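Local coordinates for 6b protein (Agrobacterium vitis, PDB 3AQ2) that probably disturbs plant cell proliferation by interfering with the host miRNA machinery, using a fold related to that of ADP-ribosylating toxins, at residues N109-Q114 and R147-R152. Sequence-based numbering, arbitrary orientation.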
loop_
_atom_site.group_PDB
_atom_site.type_symbol
_atom_site.label_atom_id
_atom_site.label_comp_id
_atom_site.label_asym_id
_atom_site.label_seq_id
_atom_site.Cartn_x
_atom_site.Cartn_y
_atom_site.Cartn_z
ATOM N N ASN A 109 13.226 -7.855 -0.548
ATOM C CA ASN A 109 13.912 -6.803 -1.279
ATOM C C ASN A 109 14.356 -7.275 -2.664
ATOM O O ASN A 109 14.261 -6.522 -3.630
ATOM C CB ASN A 109 15.113 -6.271 -0.512
ATOM C CG ASN A 109 15.727 -5.070 -1.195
ATOM O OD1 ASN A 109 15.145 -3.969 -1.211
ATOM N ND2 ASN A 109 16.876 -5.275 -1.790
ATOM N N ALA A 110 14.806 -8.525 -2.763
ATOM C CA ALA A 110 15.186 -9.083 -4.069
ATOM C C ALA A 110 14.007 -9.105 -5.052
ATOM O O ALA A 110 14.158 -8.760 -6.235
ATOM C CB ALA A 110 15.785 -10.482 -3.916
ATOM N N ILE A 111 12.839 -9.504 -4.558
ATOM C CA ILE A 111 11.649 -9.542 -5.406
ATOM C C ILE A 111 11.199 -8.126 -5.790
ATOM O O ILE A 111 10.831 -7.870 -6.954
ATOM C CB ILE A 111 10.522 -10.337 -4.733
ATOM C CG1 ILE A 111 10.969 -11.795 -4.538
ATOM C CG2 ILE A 111 9.231 -10.289 -5.574
ATOM C CD1 ILE A 111 9.931 -12.666 -3.832
ATOM N N LEU A 112 11.252 -7.213 -4.820
ATOM C CA LEU A 112 10.889 -5.815 -5.066
ATOM C C LEU A 112 11.779 -5.138 -6.109
ATOM O O LEU A 112 11.291 -4.365 -6.952
ATOM C CB LEU A 112 10.908 -5.018 -3.762
ATOM C CG LEU A 112 9.754 -5.324 -2.801
ATOM C CD1 LEU A 112 10.078 -4.780 -1.422
ATOM C CD2 LEU A 112 8.399 -4.773 -3.346
ATOM N N GLN A 113 13.078 -5.437 -6.067
ATOM C CA GLN A 113 14.008 -4.896 -7.055
ATOM C C GLN A 113 13.666 -5.349 -8.460
ATOM O O GLN A 113 13.810 -4.576 -9.406
ATOM C CB GLN A 113 15.444 -5.293 -6.746
ATOM C CG GLN A 113 16.057 -4.496 -5.625
ATOM C CD GLN A 113 17.548 -4.737 -5.505
ATOM O OE1 GLN A 113 18.208 -5.112 -6.482
ATOM N NE2 GLN A 113 18.093 -4.505 -4.317
ATOM N N GLN A 114 13.229 -6.597 -8.593
ATOM C CA GLN A 114 12.863 -7.123 -9.902
ATOM C C GLN A 114 11.517 -6.558 -10.378
ATOM O O GLN A 114 11.264 -6.492 -11.584
ATOM C CB GLN A 114 12.851 -8.657 -9.887
ATOM C CG GLN A 114 13.058 -9.332 -11.277
ATOM C CD GLN A 114 14.338 -8.901 -12.011
ATOM O OE1 GLN A 114 15.266 -8.338 -11.418
ATOM N NE2 GLN A 114 14.382 -9.166 -13.322
ATOM N N ARG A 147 1.064 -9.288 -11.834
ATOM C CA ARG A 147 1.762 -10.563 -11.724
ATOM C C ARG A 147 1.173 -11.372 -10.584
ATOM O O ARG A 147 0.522 -10.819 -9.706
ATOM C CB ARG A 147 3.255 -10.317 -11.450
ATOM C CG ARG A 147 4.148 -11.514 -11.741
ATOM C CD ARG A 147 5.598 -11.172 -11.476
ATOM N NE ARG A 147 5.958 -11.094 -10.056
ATOM C CZ ARG A 147 6.424 -10.007 -9.441
ATOM N NH1 ARG A 147 6.555 -8.849 -10.088
ATOM N NH2 ARG A 147 6.746 -10.069 -8.163
ATOM N N THR A 148 1.421 -12.679 -10.611
ATOM C CA THR A 148 1.117 -13.566 -9.487
ATOM C C THR A 148 2.359 -14.406 -9.170
ATOM O O THR A 148 2.911 -15.044 -10.067
ATOM C CB THR A 148 -0.072 -14.473 -9.831
ATOM O OG1 THR A 148 -1.198 -13.653 -10.171
ATOM C CG2 THR A 148 -0.444 -15.391 -8.664
ATOM N N ASP A 149 2.797 -14.371 -7.911
ATOM C CA ASP A 149 3.882 -15.228 -7.429
ATOM C C ASP A 149 3.310 -16.341 -6.561
ATOM O O ASP A 149 2.347 -16.122 -5.818
ATOM C CB ASP A 149 4.898 -14.431 -6.604
ATOM C CG ASP A 149 5.658 -13.396 -7.422
ATOM O OD1 ASP A 149 5.738 -13.522 -8.669
ATOM O OD2 ASP A 149 6.198 -12.465 -6.798
ATOM N N VAL A 150 3.921 -17.524 -6.630
ATOM C CA VAL A 150 3.463 -18.668 -5.855
ATOM C C VAL A 150 4.544 -19.028 -4.837
ATOM O O VAL A 150 5.675 -19.314 -5.217
ATOM C CB VAL A 150 3.153 -19.872 -6.777
ATOM C CG1 VAL A 150 2.824 -21.135 -5.965
ATOM C CG2 VAL A 150 2.033 -19.521 -7.754
ATOM N N ILE A 151 4.186 -18.997 -3.555
ATOM C CA ILE A 151 5.097 -19.362 -2.468
ATOM C C ILE A 151 4.389 -20.372 -1.574
ATOM O O ILE A 151 3.244 -20.153 -1.182
ATOM C CB ILE A 151 5.502 -18.102 -1.644
ATOM C CG1 ILE A 151 6.383 -17.150 -2.469
ATOM C CG2 ILE A 151 6.188 -18.489 -0.323
ATOM C CD1 ILE A 151 7.813 -17.637 -2.683
ATOM N N ARG A 152 5.072 -21.478 -1.255
ATOM C CA ARG A 152 4.507 -22.558 -0.440
ATOM C C ARG A 152 3.116 -22.939 -0.954
ATOM O O ARG A 152 2.180 -23.155 -0.174
ATOM C CB ARG A 152 4.493 -22.196 1.061
ATOM C CG ARG A 152 5.884 -21.922 1.663
ATOM C CD ARG A 152 5.860 -21.706 3.198
ATOM N NE ARG A 152 5.385 -20.379 3.605
ATOM C CZ ARG A 152 6.122 -19.266 3.641
ATOM N NH1 ARG A 152 7.405 -19.272 3.299
ATOM N NH2 ARG A 152 5.571 -18.129 4.042
#
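R147 NE donates to D149 OD1 at 2.8 Å and R147 NH2 to D149 OD2 at 2.8 Å, a two-pronged, side-on salt bridge against which I111 sets its CG2 methyl. Both partners stand on one strand, 143-151, at the border of an antiparallel three-stranded sheet in this ADP-ribosylation fold, and I111 comes from helix 105-115, which lies against that sheet. R147 and D149 are two apart in the strand, so both side chains leave toward the helix and can lock together there. The bonds are nearly straight (173° at NE), and both oxygens lie close to the guanidinium plane, meeting it at its edge. Each nitrogen uses the syn side of its oxygen, though tilted out of the carboxylate plane, by 28° at OD1. The bend of the arginine chain at chi3 turns NE and NH2 back to D149, while NH1 bonds to S115 OG at the end of helix 105-115, a hydroxyl that also bonds to I111 O. W158, on the neighbouring strand 154-161, adds a cation-pi contact to R147 and also touches I111. Together these partners limit rotation of the guanidinium.

No hydrogen bond joins the two segments; what crosses is the CG2 methyl of I111. A chi1 of -63° puts CG2 opposite the backbone N and beside the carbonyl carbon, and this methyl reaches the ion pair, coming obliquely at the guanidinium. It sits 3.6 Å from R147 NH2 and 3.9 Å from D149 OD2, one methyl touching both ends of the same hydrogen bond.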